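Local coordinates for putative uncharacterized protein (Pseudomonas phage 201phi2-1, PDB 3R4V) that belongs to the phage tubulin-like family, with a tubulin-type fold, and holds guanosine-5'-diphosphate in a pocket of its nucleotide-binding part, at residues Lys4-Phe9 with Asp76-Ala81; Asp108-Phe113 with Trp194-Asp199; Ile172-Leu177 with Val260-Ile265; Ile227-Leu232 with His266-Ser271. All coordinates share one frame; numbering follows the deposited sequence. Where two conformers were deposited one is given.

Interaction 1: residues Lys4-Phe9 with Asp76-Ala81; sequences KVCLIF and DTIPEA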
loop_
_atom_site.group_PDB
_atom_site.type_symbol
_atom_site.label_atom_id
_atom_site.label_comp_id
_atom_site.label_asym_id
_atom_site.label_seq_id
_atom_site.Cartn_x
_atom_site.Cartn_y
_atom_site.Cartn_z
ATOM N N LYS A 4 11.199 -16.684 -0.959
ATOM C CA LYS A 4 10.447 -16.379 -2.170
ATOM C C LYS A 4 9.794 -15.003 -2.070
ATOM O O LYS A 4 9.829 -14.205 -3.009
ATOM C CB LYS A 4 9.355 -17.429 -2.428
ATOM C CG LYS A 4 9.845 -18.814 -2.816
ATOM C CD LYS A 4 8.670 -19.672 -3.286
ATOM C CE LYS A 4 8.996 -21.162 -3.277
ATOM N NZ LYS A 4 10.114 -21.512 -4.192
ATOM N N VAL A 5 9.185 -14.735 -0.924
ATOM C CA VAL A 5 8.494 -13.470 -0.724
ATOM C C VAL A 5 8.464 -13.120 0.750
ATOM O O VAL A 5 8.296 -13.991 1.616
ATOM C CB VAL A 5 7.040 -13.525 -1.287
ATOM C CG1 VAL A 5 6.221 -14.550 -0.543
ATOM C CG2 VAL A 5 6.370 -12.161 -1.216
ATOM N N CYS A 6 8.666 -11.838 1.019
ATOM C CA CYS A 6 8.536 -11.311 2.356
ATOM C C CYS A 6 7.387 -10.296 2.372
ATOM O O CYS A 6 7.332 -9.387 1.540
ATOM C CB CYS A 6 9.859 -10.668 2.769
ATOM S SG CYS A 6 9.796 -9.793 4.315
ATOM N N LEU A 7 6.463 -10.467 3.314
ATOM C CA LEU A 7 5.312 -9.578 3.416
ATOM C C LEU A 7 5.481 -8.632 4.599
ATOM O O LEU A 7 5.712 -9.062 5.736
ATOM C CB LEU A 7 4.017 -10.377 3.575
ATOM C CG LEU A 7 3.683 -11.307 2.410
ATOM C CD1 LEU A 7 4.306 -12.678 2.645
ATOM C CD2 LEU A 7 2.189 -11.436 2.260
ATOM N N ILE A 8 5.331 -7.342 4.327
ATOM C CA ILE A 8 5.563 -6.321 5.335
ATOM C C ILE A 8 4.295 -5.498 5.562
ATOM O O ILE A 8 3.695 -5.011 4.601
ATOM C CB ILE A 8 6.686 -5.394 4.872
ATOM C CG1 ILE A 8 7.979 -6.195 4.705
ATOM C CG2 ILE A 8 6.863 -4.236 5.853
ATOM C CD1 ILE A 8 8.992 -5.538 3.798
ATOM N N PHE A 9 3.893 -5.354 6.825
ATOM C CA PHE A 9 2.678 -4.626 7.196
ATOM C C PHE A 9 3.023 -3.554 8.202
ATOM O O PHE A 9 3.809 -3.790 9.121
ATOM C CB PHE A 9 1.646 -5.570 7.833
ATOM C CG PHE A 9 1.169 -6.632 6.904
ATOM C CD1 PHE A 9 0.059 -6.412 6.100
ATOM C CD2 PHE A 9 1.870 -7.815 6.774
ATOM C CE1 PHE A 9 -0.368 -7.376 5.203
ATOM C CE2 PHE A 9 1.445 -8.787 5.884
ATOM C CZ PHE A 9 0.324 -8.566 5.098
ATOM N N ASP A 76 17.106 -4.777 9.517
ATOM C CA ASP A 76 17.894 -5.963 9.848
ATOM C C ASP A 76 17.023 -7.172 10.173
ATOM O O ASP A 76 17.471 -8.312 10.063
ATOM C CB ASP A 76 18.864 -5.686 11.000
ATOM C CG ASP A 76 20.129 -4.989 10.537
ATOM O OD1 ASP A 76 20.537 -5.207 9.376
ATOM O OD2 ASP A 76 20.714 -4.222 11.333
ATOM N N THR A 77 15.781 -6.928 10.569
ATOM C CA THR A 77 14.867 -8.026 10.855
ATOM C C THR A 77 14.129 -8.500 9.603
ATOM O O THR A 77 13.351 -9.446 9.661
ATOM C CB THR A 77 13.827 -7.649 11.929
ATOM O OG1 THR A 77 12.817 -6.816 11.351
ATOM C CG2 THR A 77 14.490 -6.924 13.107
ATOM N N ILE A 78 14.361 -7.846 8.471
ATOM C CA ILE A 78 13.667 -8.231 7.242
ATOM C C ILE A 78 14.632 -8.966 6.329
ATOM O O ILE A 78 15.565 -8.375 5.801
ATOM C CB ILE A 78 13.049 -7.008 6.518
ATOM C CG1 ILE A 78 12.062 -6.286 7.444
ATOM C CG2 ILE A 78 12.372 -7.438 5.209
ATOM C CD1 ILE A 78 11.558 -4.944 6.900
ATOM N N PRO A 79 14.421 -10.276 6.157
ATOM C CA PRO A 79 15.333 -11.110 5.369
ATOM C C PRO A 79 15.408 -10.656 3.917
ATOM O O PRO A 79 14.480 -10.020 3.428
ATOM C CB PRO A 79 14.678 -12.494 5.419
ATOM C CG PRO A 79 13.697 -12.439 6.534
ATOM C CD PRO A 79 13.244 -11.023 6.625
ATOM N N GLU A 80 16.505 -10.981 3.242
ATOM C CA GLU A 80 16.587 -10.806 1.799
ATOM C C GLU A 80 15.558 -11.715 1.146
ATOM O O GLU A 80 15.458 -12.896 1.485
ATOM C CB GLU A 80 17.984 -11.153 1.280
ATOM C CG GLU A 80 19.092 -10.215 1.750
ATOM C CD GLU A 80 18.974 -8.812 1.165
ATOM O OE1 GLU A 80 18.478 -8.675 0.021
ATOM O OE2 GLU A 80 19.380 -7.845 1.850
ATOM N N ALA A 81 14.787 -11.168 0.217
ATOM C CA ALA A 81 13.792 -11.969 -0.488
ATOM C C ALA A 81 13.760 -11.639 -1.972
ATOM O O ALA A 81 14.179 -10.559 -2.389
ATOM C CB ALA A 81 12.419 -11.780 0.130
#
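Cys6 SG lies 3.6 Å from Ile78 CG2, with Pro79 CD farther off at 4.3 Å. SG, trans to the backbone N (chi1 173°), sits beside its own carbonyl carbon and meets the branch methyl of Ile78. Cys6 was modelled in two conformers, so these sulfur contacts are the less certain ones. Its CB does a second job, packing against Ala81 CB at 3.8 Å. Two residues further on, Ile8 sends CD1 to the end of Ile78, CD1 to CD1 at 4.1 Å, and the two isoleucine side chains cross at about a right angle.

Cys6 and Ile8 are alternate residues of strand 6-10, an inner strand of the parallel part of the sheet that forms the nucleotide-binding domain of tubulin-like proteins. The loop leading from helix 71-76 to strand 84-89 passes them, its part Ile78-Ala81 running at 151° to Val5-Ile8. Its own polar groups look to other partners: Ala81 N bonds to Tyr84 OH, and Ile78 O to Arg109. Ile8 lies about 12 Å by its side chain from the bound guanosine-5'-diphosphate. Cohesion between the two segments is thus apolar and non-directional, a matter of van der Waals packing from small and branched side chains, while these backbone polar groups of the loop bond to side chains outside the two segments, Tyr84 and Arg109.

Interaction 2: residues Asp108-Phe113 with Trp194-Asp199; sequences DRKASF and WVRFTD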
loop_
_atom_site.group_PDB
_atom_site.type_symbol
_atom_site.label_atom_id
_atom_site.label_comp_id
_atom_site.label_asym_id
_atom_site.label_seq_id
_atom_site.Cartn_x
_atom_site.Cartn_y
_atom_site.Cartn_z
ATOM N N ASP A 108 16.573 0.683 -2.125
ATOM C CA ASP A 108 18.032 0.643 -2.011
ATOM C C ASP A 108 18.583 -0.785 -2.166
ATOM O O ASP A 108 19.713 -0.962 -2.621
ATOM C CB ASP A 108 18.522 1.269 -0.694
ATOM C CG ASP A 108 18.358 2.791 -0.651
ATOM O OD1 ASP A 108 18.089 3.422 -1.697
ATOM O OD2 ASP A 108 18.528 3.370 0.445
ATOM N N ARG A 109 17.792 -1.794 -1.789
ATOM C CA ARG A 109 18.170 -3.201 -1.994
ATOM C C ARG A 109 18.049 -3.613 -3.461
ATOM O O ARG A 109 18.364 -4.743 -3.814
ATOM C CB ARG A 109 17.296 -4.152 -1.162
ATOM C CG ARG A 109 17.404 -4.013 0.343
ATOM C CD ARG A 109 16.621 -5.118 1.061
ATOM N NE ARG A 109 16.805 -5.060 2.512
ATOM C CZ ARG A 109 16.299 -5.938 3.375
ATOM N NH1 ARG A 109 15.580 -6.962 2.943
ATOM N NH2 ARG A 109 16.527 -5.796 4.674
ATOM N N LYS A 110 17.571 -2.701 -4.304
ATOM C CA LYS A 110 17.279 -3.010 -5.710
ATOM C C LYS A 110 16.210 -4.096 -5.824
ATOM O O LYS A 110 16.205 -4.893 -6.762
ATOM C CB LYS A 110 18.554 -3.411 -6.461
ATOM C CG LYS A 110 19.646 -2.351 -6.402
ATOM C CD LYS A 110 19.070 -0.970 -6.699
ATOM C CE LYS A 110 19.994 -0.138 -7.561
ATOM N NZ LYS A 110 19.382 1.187 -7.874
ATOM N N ALA A 111 15.298 -4.103 -4.858
ATOM C CA ALA A 111 14.242 -5.110 -4.780
ATOM C C ALA A 111 13.068 -4.952 -5.755
ATOM O O ALA A 111 12.773 -3.856 -6.266
ATOM C CB ALA A 111 13.711 -5.193 -3.355
ATOM N N SER A 112 12.407 -6.080 -6.003
ATOM C CA SER A 112 11.139 -6.127 -6.716
ATOM C C SER A 112 10.026 -6.219 -5.683
ATOM O O SER A 112 10.034 -7.108 -4.827
ATOM C CB SER A 112 11.081 -7.372 -7.608
ATOM O OG SER A 112 12.107 -7.367 -8.585
ATOM N N PHE A 113 9.071 -5.305 -5.745
ATOM C CA PHE A 113 8.013 -5.305 -4.748
ATOM C C PHE A 113 6.797 -4.534 -5.237
ATOM O O PHE A 113 6.886 -3.725 -6.159
ATOM C CB PHE A 113 8.530 -4.738 -3.404
ATOM C CG PHE A 113 9.063 -3.331 -3.514
ATOM C CD1 PHE A 113 8.214 -2.240 -3.352
ATOM C CD2 PHE A 113 10.408 -3.098 -3.788
ATOM C CE1 PHE A 113 8.709 -0.927 -3.452
ATOM C CE2 PHE A 113 10.910 -1.803 -3.897
ATOM C CZ PHE A 113 10.057 -0.714 -3.731
ATOM N N TRP A 194 9.058 -7.074 -14.805
ATOM C CA TRP A 194 7.685 -6.613 -14.885
ATOM C C TRP A 194 7.492 -5.399 -13.994
ATOM O O TRP A 194 6.957 -4.384 -14.429
ATOM C CB TRP A 194 6.720 -7.731 -14.460
ATOM C CG TRP A 194 5.333 -7.291 -14.081
ATOM C CD1 TRP A 194 4.388 -6.743 -14.899
ATOM C CD2 TRP A 194 4.732 -7.394 -12.784
ATOM N NE1 TRP A 194 3.229 -6.494 -14.185
ATOM C CE2 TRP A 194 3.420 -6.884 -12.884
ATOM C CE3 TRP A 194 5.181 -7.863 -11.545
ATOM C CZ2 TRP A 194 2.551 -6.828 -11.792
ATOM C CZ3 TRP A 194 4.317 -7.811 -10.458
ATOM C CH2 TRP A 194 3.020 -7.299 -10.587
ATOM N N VAL A 195 7.921 -5.506 -12.739
ATOM C CA VAL A 195 7.618 -4.456 -11.767
ATOM C C VAL A 195 8.676 -3.340 -11.740
ATOM O O VAL A 195 8.354 -2.174 -11.460
ATOM C CB VAL A 195 7.371 -5.045 -10.351
ATOM C CG1 VAL A 195 8.668 -5.560 -9.727
ATOM C CG2 VAL A 195 6.719 -4.003 -9.473
ATOM N N ARG A 196 9.926 -3.693 -12.046
ATOM C CA ARG A 196 11.011 -2.715 -12.192
ATOM C C ARG A 196 11.204 -2.382 -13.677
ATOM O O ARG A 196 12.315 -2.485 -14.210
ATOM C CB ARG A 196 12.315 -3.277 -11.627
ATOM C CG ARG A 196 12.286 -3.630 -10.135
ATOM C CD ARG A 196 13.660 -4.194 -9.695
ATOM N NE ARG A 196 14.719 -3.226 -9.973
ATOM C CZ ARG A 196 15.050 -2.247 -9.141
ATOM N NH1 ARG A 196 14.442 -2.151 -7.968
ATOM N NH2 ARG A 196 15.992 -1.376 -9.470
ATOM N N PHE A 197 10.120 -2.000 -14.347
ATOM C CA PHE A 197 10.145 -1.891 -15.805
ATOM C C PHE A 197 11.089 -0.813 -16.341
ATOM O O PHE A 197 11.524 -0.897 -17.475
ATOM C CB PHE A 197 8.734 -1.741 -16.393
ATOM C CG PHE A 197 7.967 -0.558 -15.859
ATOM C CD1 PHE A 197 8.151 0.709 -16.407
ATOM C CD2 PHE A 197 7.055 -0.714 -14.817
ATOM C CE1 PHE A 197 7.455 1.809 -15.924
ATOM C CE2 PHE A 197 6.341 0.378 -14.333
ATOM C CZ PHE A 197 6.536 1.639 -14.885
ATOM N N THR A 198 11.393 0.201 -15.537
ATOM C CA THR A 198 12.337 1.243 -15.971
ATOM C C THR A 198 13.790 0.761 -16.053
ATOM O O THR A 198 14.641 1.448 -16.617
ATOM C CB THR A 198 12.311 2.458 -15.035
ATOM O OG1 THR A 198 12.395 2.000 -13.686
ATOM C CG2 THR A 198 11.023 3.259 -15.208
ATOM N N ASP A 199 14.087 -0.406 -15.493
ATOM C CA ASP A 199 15.463 -0.906 -15.523
ATOM C C ASP A 199 15.915 -1.147 -16.964
ATOM O O ASP A 199 17.040 -0.804 -17.337
ATOM C CB ASP A 199 15.600 -2.199 -14.712
ATOM C CG ASP A 199 15.822 -1.944 -13.232
ATOM O OD1 ASP A 199 15.777 -0.769 -12.816
ATOM O OD2 ASP A 199 16.029 -2.927 -12.486
HETATM O O HOH W 1 16.547 1.696 -9.489
#
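The Arg196 guanidinium carries Lys110 O over one face, 3.3 Å above the plane and offset toward the rim, and has two oxygens at its edge, Ala111 O and Asp199 OD2. NH1 donates to Ala111 O at 2.9 Å, though it reaches that carbonyl from above its plane. NE donates to Asp199 OD2 at 2.8 Å in a salt bridge inside its own segment, so the planar group is held along two sides. A bend at chi3 (58°) turns the guanidinium across the Lys110 side chain. Lys110 closes helix 95-108 in a Schellman motif, at positive phi, and Ala111, just after it, offers its carbonyl to the arginine, joining the nucleotide-binding part to the end of helix 188-195 in the C-terminal domain. Lys110 NZ stands 4.5 Å from Arg196 NH2, and a water accepts weak bonds from both; Asp199 probably tempers this meeting of like charges. Next to the arginine in sequence, Val195 packs its CG1 on Ser112 CB at 3.7 Å, while Arg196 CD lies beside Ser112 OG.

Interaction 3: residues Ile172-Leu177 with Val260-Ile265; sequences IRKVVL and VTDDQI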
loop_
_atom_site.group_PDB
_atom_site.type_symbol
_atom_site.label_atom_id
_atom_site.label_comp_id
_atom_site.label_asym_id
_atom_site.label_seq_id
_atom_site.Cartn_x
_atom_site.Cartn_y
_atom_site.Cartn_z
ATOM N N ILE A 172 -3.545 -9.927 -1.994
ATOM C CA ILE A 172 -2.194 -10.263 -1.576
ATOM C C ILE A 172 -1.888 -11.731 -1.863
ATOM O O ILE A 172 -0.808 -12.063 -2.336
ATOM C CB ILE A 172 -1.968 -9.946 -0.092
ATOM C CG1 ILE A 172 -1.973 -8.425 0.095
ATOM C CG2 ILE A 172 -0.637 -10.520 0.368
ATOM C CD1 ILE A 172 -1.767 -7.975 1.520
ATOM N N ARG A 173 -2.842 -12.606 -1.569
ATOM C CA ARG A 173 -2.691 -14.020 -1.897
ATOM C C ARG A 173 -2.462 -14.276 -3.390
ATOM O O ARG A 173 -1.728 -15.197 -3.754
ATOM C CB ARG A 173 -3.909 -14.805 -1.427
ATOM C CG ARG A 173 -4.095 -14.758 0.075
ATOM C CD ARG A 173 -5.035 -15.847 0.526
ATOM N NE ARG A 173 -5.236 -15.814 1.970
ATOM C CZ ARG A 173 -4.441 -16.400 2.862
ATOM N NH1 ARG A 173 -3.359 -17.069 2.475
ATOM N NH2 ARG A 173 -4.724 -16.304 4.154
ATOM N N LYS A 174 -3.106 -13.494 -4.250
ATOM C CA LYS A 174 -2.877 -13.665 -5.684
ATOM C C LYS A 174 -1.441 -13.272 -6.027
ATOM O O LYS A 174 -0.812 -13.903 -6.869
ATOM C CB LYS A 174 -3.887 -12.875 -6.533
ATOM C CG LYS A 174 -5.321 -13.405 -6.484
ATOM C CD LYS A 174 -6.245 -12.528 -7.315
ATOM C CE LYS A 174 -7.600 -13.190 -7.572
ATOM N NZ LYS A 174 -8.331 -13.556 -6.337
ATOM N N VAL A 175 -0.909 -12.240 -5.369
ATOM C CA VAL A 175 0.477 -11.851 -5.617
ATOM C C VAL A 175 1.432 -12.901 -5.042
ATOM O O VAL A 175 2.462 -13.202 -5.643
ATOM C CB VAL A 175 0.820 -10.438 -5.040
ATOM C CG1 VAL A 175 2.293 -10.119 -5.298
ATOM C CG2 VAL A 175 -0.063 -9.407 -5.695
ATOM N N VAL A 176 1.096 -13.454 -3.876
ATOM C CA VAL A 176 1.919 -14.512 -3.287
ATOM C C VAL A 176 1.957 -15.693 -4.240
ATOM O O VAL A 176 3.000 -16.307 -4.440
ATOM C CB VAL A 176 1.417 -14.940 -1.891
ATOM C CG1 VAL A 176 2.119 -16.213 -1.430
ATOM C CG2 VAL A 176 1.656 -13.801 -0.886
ATOM N N LEU A 177 0.817 -15.969 -4.860
ATOM C CA LEU A 177 0.722 -17.045 -5.853
ATOM C C LEU A 177 1.585 -16.716 -7.071
ATOM O O LEU A 177 2.395 -17.535 -7.524
ATOM C CB LEU A 177 -0.732 -17.231 -6.277
ATOM C CG LEU A 177 -0.974 -18.082 -7.517
ATOM C CD1 LEU A 177 -0.618 -19.526 -7.212
ATOM C CD2 LEU A 177 -2.427 -17.948 -7.970
ATOM N N VAL A 260 -3.790 -22.302 -6.504
ATOM C CA VAL A 260 -4.411 -21.767 -7.710
ATOM C C VAL A 260 -5.913 -21.588 -7.513
ATOM O O VAL A 260 -6.675 -22.552 -7.494
ATOM C CB VAL A 260 -4.102 -22.636 -8.941
ATOM C CG1 VAL A 260 -4.930 -22.190 -10.135
ATOM C CG2 VAL A 260 -2.618 -22.561 -9.257
ATOM N N THR A 261 -6.317 -20.333 -7.363
ATOM C CA THR A 261 -7.682 -19.980 -6.982
ATOM C C THR A 261 -8.576 -19.657 -8.180
ATOM O O THR A 261 -9.798 -19.792 -8.103
ATOM C CB THR A 261 -7.682 -18.764 -6.025
ATOM O OG1 THR A 261 -6.846 -17.729 -6.563
ATOM C CG2 THR A 261 -7.153 -19.160 -4.655
ATOM N N ASP A 262 -7.957 -19.228 -9.277
ATOM C CA ASP A 262 -8.675 -18.766 -10.462
ATOM C C ASP A 262 -8.026 -19.319 -11.723
ATOM O O ASP A 262 -6.837 -19.634 -11.727
ATOM C CB ASP A 262 -8.655 -17.237 -10.537
ATOM C CG ASP A 262 -9.090 -16.581 -9.246
ATOM O OD1 ASP A 262 -8.277 -16.521 -8.299
ATOM O OD2 ASP A 262 -10.242 -16.116 -9.178
ATOM N N ASP A 263 -8.804 -19.401 -12.800
ATOM C CA ASP A 263 -8.337 -19.968 -14.060
ATOM C C ASP A 263 -7.360 -19.055 -14.811
ATOM O O ASP A 263 -6.503 -19.522 -15.558
ATOM C CB ASP A 263 -9.536 -20.309 -14.948
ATOM C CG ASP A 263 -9.142 -21.079 -16.191
ATOM O OD1 ASP A 263 -8.937 -22.310 -16.091
ATOM O OD2 ASP A 263 -9.048 -20.456 -17.271
ATOM N N GLN A 264 -7.503 -17.749 -14.630
ATOM C CA GLN A 264 -6.534 -16.811 -15.184
ATOM C C GLN A 264 -6.502 -15.560 -14.328
ATOM O O GLN A 264 -7.530 -15.146 -13.779
ATOM C CB GLN A 264 -6.836 -16.476 -16.647
ATOM C CG GLN A 264 -8.104 -15.685 -16.872
ATOM C CD GLN A 264 -8.434 -15.549 -18.349
ATOM O OE1 GLN A 264 -8.838 -16.519 -19.000
ATOM N NE2 GLN A 264 -8.254 -14.355 -18.889
ATOM N N ILE A 265 -5.310 -14.987 -14.180
ATOM C CA ILE A 265 -5.115 -13.793 -13.358
ATOM C C ILE A 265 -4.165 -12.884 -14.122
ATOM O O ILE A 265 -3.131 -13.348 -14.599
ATOM C CB ILE A 265 -4.504 -14.114 -11.963
ATOM C CG1 ILE A 265 -5.216 -15.303 -11.309
ATOM C CG2 ILE A 265 -4.553 -12.877 -11.042
ATOM C CD1 ILE A 265 -4.529 -15.831 -10.068
HETATM O O HOH W 2 -11.120 -13.717 -7.360
#
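Lys174 runs from helix 161-178 with its chain extended as far as CE, then turns at chi4 (58°), which brings NZ to 3.6 Å from Asp262 OD1 in a long salt bridge; CE also brushes that oxygen. The two side chains cross at about a right angle, and a water completes the link, accepting from Lys174 NZ at 3.0 Å and donating to Asp262 OD2 at 3.1 Å. OD1 has a second grip: Thr261 OG1 donates to it at 2.6 Å on the anti side, somewhat out of the carboxylate plane, which would help to fix the carboxylate's rotation. Almost a turn further along the helix, Leu177 swings its CG trans to the backbone N (chi1 167°). CD2 thereby reaches Ile265 CD1 at 3.6 Å, while CD1 approaches Val260 CG2 at 4.2 Å. Helix 161-178 also touches strand 6-10 through Ile172, and its place between that strand and the C-terminal strands is consistent with its being the central helix of the tubulin fold.

Interaction 4: residues Ile227-Leu232 with His266-Ser271; sequences ISQLSL and HFVINS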
loop_
_atom_site.group_PDB
_atom_site.type_symbol
_atom_site.label_atom_id
_atom_site.label_comp_id
_atom_site.label_asym_id
_atom_site.label_seq_id
_atom_site.Cartn_x
_atom_site.Cartn_y
_atom_site.Cartn_z
ATOM N N ILE A 227 1.169 -0.218 -18.932
ATOM C CA ILE A 227 2.619 -0.181 -19.146
ATOM C C ILE A 227 3.251 -1.570 -19.161
ATOM O O ILE A 227 4.040 -1.889 -20.048
ATOM C CB ILE A 227 3.317 0.625 -18.031
ATOM C CG1 ILE A 227 2.723 2.034 -17.952
ATOM C CG2 ILE A 227 4.844 0.645 -18.235
ATOM C CD1 ILE A 227 3.122 2.787 -16.676
ATOM N N SER A 228 2.921 -2.385 -18.161
ATOM C CA SER A 228 3.623 -3.646 -17.958
ATOM C C SER A 228 2.643 -4.691 -17.436
ATOM O O SER A 228 1.936 -4.451 -16.461
ATOM C CB SER A 228 4.773 -3.419 -16.963
ATOM O OG SER A 228 5.574 -4.563 -16.791
ATOM N N GLN A 229 2.625 -5.862 -18.061
ATOM C CA GLN A 229 1.534 -6.810 -17.868
ATOM C C GLN A 229 2.099 -8.196 -17.595
ATOM O O GLN A 229 3.026 -8.629 -18.273
ATOM C CB GLN A 229 0.749 -6.848 -19.173
ATOM C CG GLN A 229 -0.686 -7.302 -19.126
ATOM C CD GLN A 229 -1.396 -6.895 -20.404
ATOM O OE1 GLN A 229 -1.772 -5.732 -20.573
ATOM N NE2 GLN A 229 -1.532 -7.838 -21.335
ATOM N N LEU A 230 1.542 -8.890 -16.610
ATOM C CA LEU A 230 1.885 -10.293 -16.374
ATOM C C LEU A 230 0.586 -11.091 -16.306
ATOM O O LEU A 230 -0.309 -10.729 -15.551
ATOM C CB LEU A 230 2.649 -10.418 -15.061
ATOM C CG LEU A 230 3.867 -11.331 -15.016
ATOM C CD1 LEU A 230 4.829 -10.872 -13.939
ATOM C CD2 LEU A 230 3.426 -12.767 -14.776
ATOM N N SER A 231 0.474 -12.154 -17.104
ATOM C CA SER A 231 -0.731 -12.986 -17.113
ATOM C C SER A 231 -0.429 -14.420 -16.690
ATOM O O SER A 231 0.554 -15.005 -17.139
ATOM C CB SER A 231 -1.372 -12.990 -18.507
ATOM O OG SER A 231 -1.854 -11.694 -18.839
ATOM N N LEU A 232 -1.268 -14.972 -15.810
ATOM C CA LEU A 232 -1.185 -16.383 -15.449
ATOM C C LEU A 232 -2.382 -17.132 -16.014
ATOM O O LEU A 232 -3.512 -16.667 -15.909
ATOM C CB LEU A 232 -1.154 -16.553 -13.932
ATOM C CG LEU A 232 0.057 -15.938 -13.217
ATOM C CD1 LEU A 232 -0.043 -16.159 -11.718
ATOM C CD2 LEU A 232 1.353 -16.525 -13.772
ATOM N N HIS A 266 -4.527 -11.609 -14.257
ATOM C CA HIS A 266 -3.705 -10.626 -14.963
ATOM C C HIS A 266 -3.298 -9.530 -14.016
ATOM O O HIS A 266 -4.142 -8.950 -13.339
ATOM C CB HIS A 266 -4.487 -10.022 -16.130
ATOM C CG HIS A 266 -5.094 -11.054 -17.034
ATOM N ND1 HIS A 266 -4.386 -11.668 -18.046
ATOM C CD2 HIS A 266 -6.330 -11.603 -17.056
ATOM C CE1 HIS A 266 -5.163 -12.541 -18.658
ATOM N NE2 HIS A 266 -6.348 -12.527 -18.074
ATOM N N PHE A 267 -2.002 -9.240 -13.986
ATOM C CA PHE A 267 -1.457 -8.222 -13.095
ATOM C C PHE A 267 -0.974 -7.098 -13.992
ATOM O O PHE A 267 0.063 -7.228 -14.655
ATOM C CB PHE A 267 -0.298 -8.825 -12.305
ATOM C CG PHE A 267 -0.682 -10.040 -11.487
ATOM C CD1 PHE A 267 -0.743 -11.299 -12.072
ATOM C CD2 PHE A 267 -0.987 -9.922 -10.147
ATOM C CE1 PHE A 267 -1.092 -12.414 -11.320
ATOM C CE2 PHE A 267 -1.339 -11.031 -9.388
ATOM C CZ PHE A 267 -1.399 -12.277 -9.974
ATOM N N VAL A 268 -1.744 -6.025 -14.061
ATOM C CA VAL A 268 -1.474 -4.973 -15.034
ATOM C C VAL A 268 -1.046 -3.709 -14.321
ATOM O O VAL A 268 -1.717 -3.256 -13.403
ATOM C CB VAL A 268 -2.713 -4.668 -15.864
ATOM C CG1 VAL A 268 -2.343 -3.758 -17.050
ATOM C CG2 VAL A 268 -3.353 -5.976 -16.352
ATOM N N ILE A 269 0.093 -3.163 -14.726
ATOM C CA ILE A 269 0.604 -1.933 -14.126
ATOM C C ILE A 269 0.365 -0.776 -15.103
ATOM O O ILE A 269 0.718 -0.875 -16.269
ATOM C CB ILE A 269 2.120 -2.060 -13.808
ATOM C CG1 ILE A 269 2.370 -3.206 -12.822
ATOM C CG2 ILE A 269 2.697 -0.727 -13.279
ATOM C CD1 ILE A 269 3.827 -3.499 -12.543
ATOM N N ASN A 270 -0.225 0.320 -14.623
ATOM C CA ASN A 270 -0.300 1.550 -15.405
ATOM C C ASN A 270 -0.025 2.712 -14.470
ATOM O O ASN A 270 0.335 2.476 -13.325
ATOM C CB ASN A 270 -1.652 1.705 -16.097
ATOM C CG ASN A 270 -2.766 2.060 -15.152
ATOM O OD1 ASN A 270 -2.636 1.928 -13.931
ATOM N ND2 ASN A 270 -3.891 2.504 -15.713
ATOM N N SER A 271 -0.180 3.950 -14.935
ATOM C CA SER A 271 0.028 5.081 -14.014
ATOM C C SER A 271 -0.895 6.255 -14.300
ATOM O O SER A 271 -0.947 7.195 -13.506
ATOM C CB SER A 271 1.489 5.552 -14.021
ATOM O OG SER A 271 1.804 6.179 -15.266
#
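Both Ser231 OG (chi1 -66°) and His266 CG (chi1 -52°) stand opposite their own carbonyl carbons, and from neighbouring strands this sets the serine hydroxyl at the edge of the imidazole, in its plane, 2.7 Å from ND1. Either group could be the donor. The far nitrogen, NE2, bonds to Gln264, and Phe242 meets the ring edge-to-face. On the same face of the sheet Gln229 and Val268 lie side by side, CG to CG2 at 4.1 Å.

Strands 228-232 and 266-270 are antiparallel neighbours in the C-terminal domain of the tubulin-like fold. Leu230 and Phe267 form a hydrogen-bonded pair in which Phe267 N gives an almost straight bond (175°) to Leu230 O at 2.7 Å. That same oxygen lies at the edge of the Phe267 ring, whose CE1 touches Leu232 CD1 at 3.9 Å. At the other end the ladder breaks into a classic beta bulge: Ile227 and Ser228 both face Ile269, whose O accepts from Ile227 N at 2.8 Å and from Ser228 N at 3.3 Å. Ser228 OG hydrogen-bonds to Trp194 O.

The Ser231-His266 bond thus adds a directional polar link beside the backbone ladder and, with the bond at NE2, probably limits the imidazole's rotation, whereas Leu230, Leu232 and Phe267 hold together by apolar contact on the other face.

How the interactions relate
Interactions 3 and 4 share strand 264-270, with centres 14 Å apart, and the ladder of interaction 4 runs on into interaction 3 through Ile265 O and Leu232 N at 2.8 Å. Phe267 CZ also lies 3.6 Å from Lys174 O in the helix of interaction 3. Trp194 ties interaction 2 to interaction 4, its CG 3.6 Å from Leu230 CD1. Arg109 joins interaction 2 to interaction 1 by NH2 to Ile78 O at 3.0 Å. The face of strand 6-10 that carries Leu7 meets helix 161-178, Leu7 CD2 and Ile172 CG2 being 3.5 Å apart. Interaction 1 approaches the guanosine-5'-diphosphate to about 12 Å from the Ile8 side chain, but does not touch interaction 4.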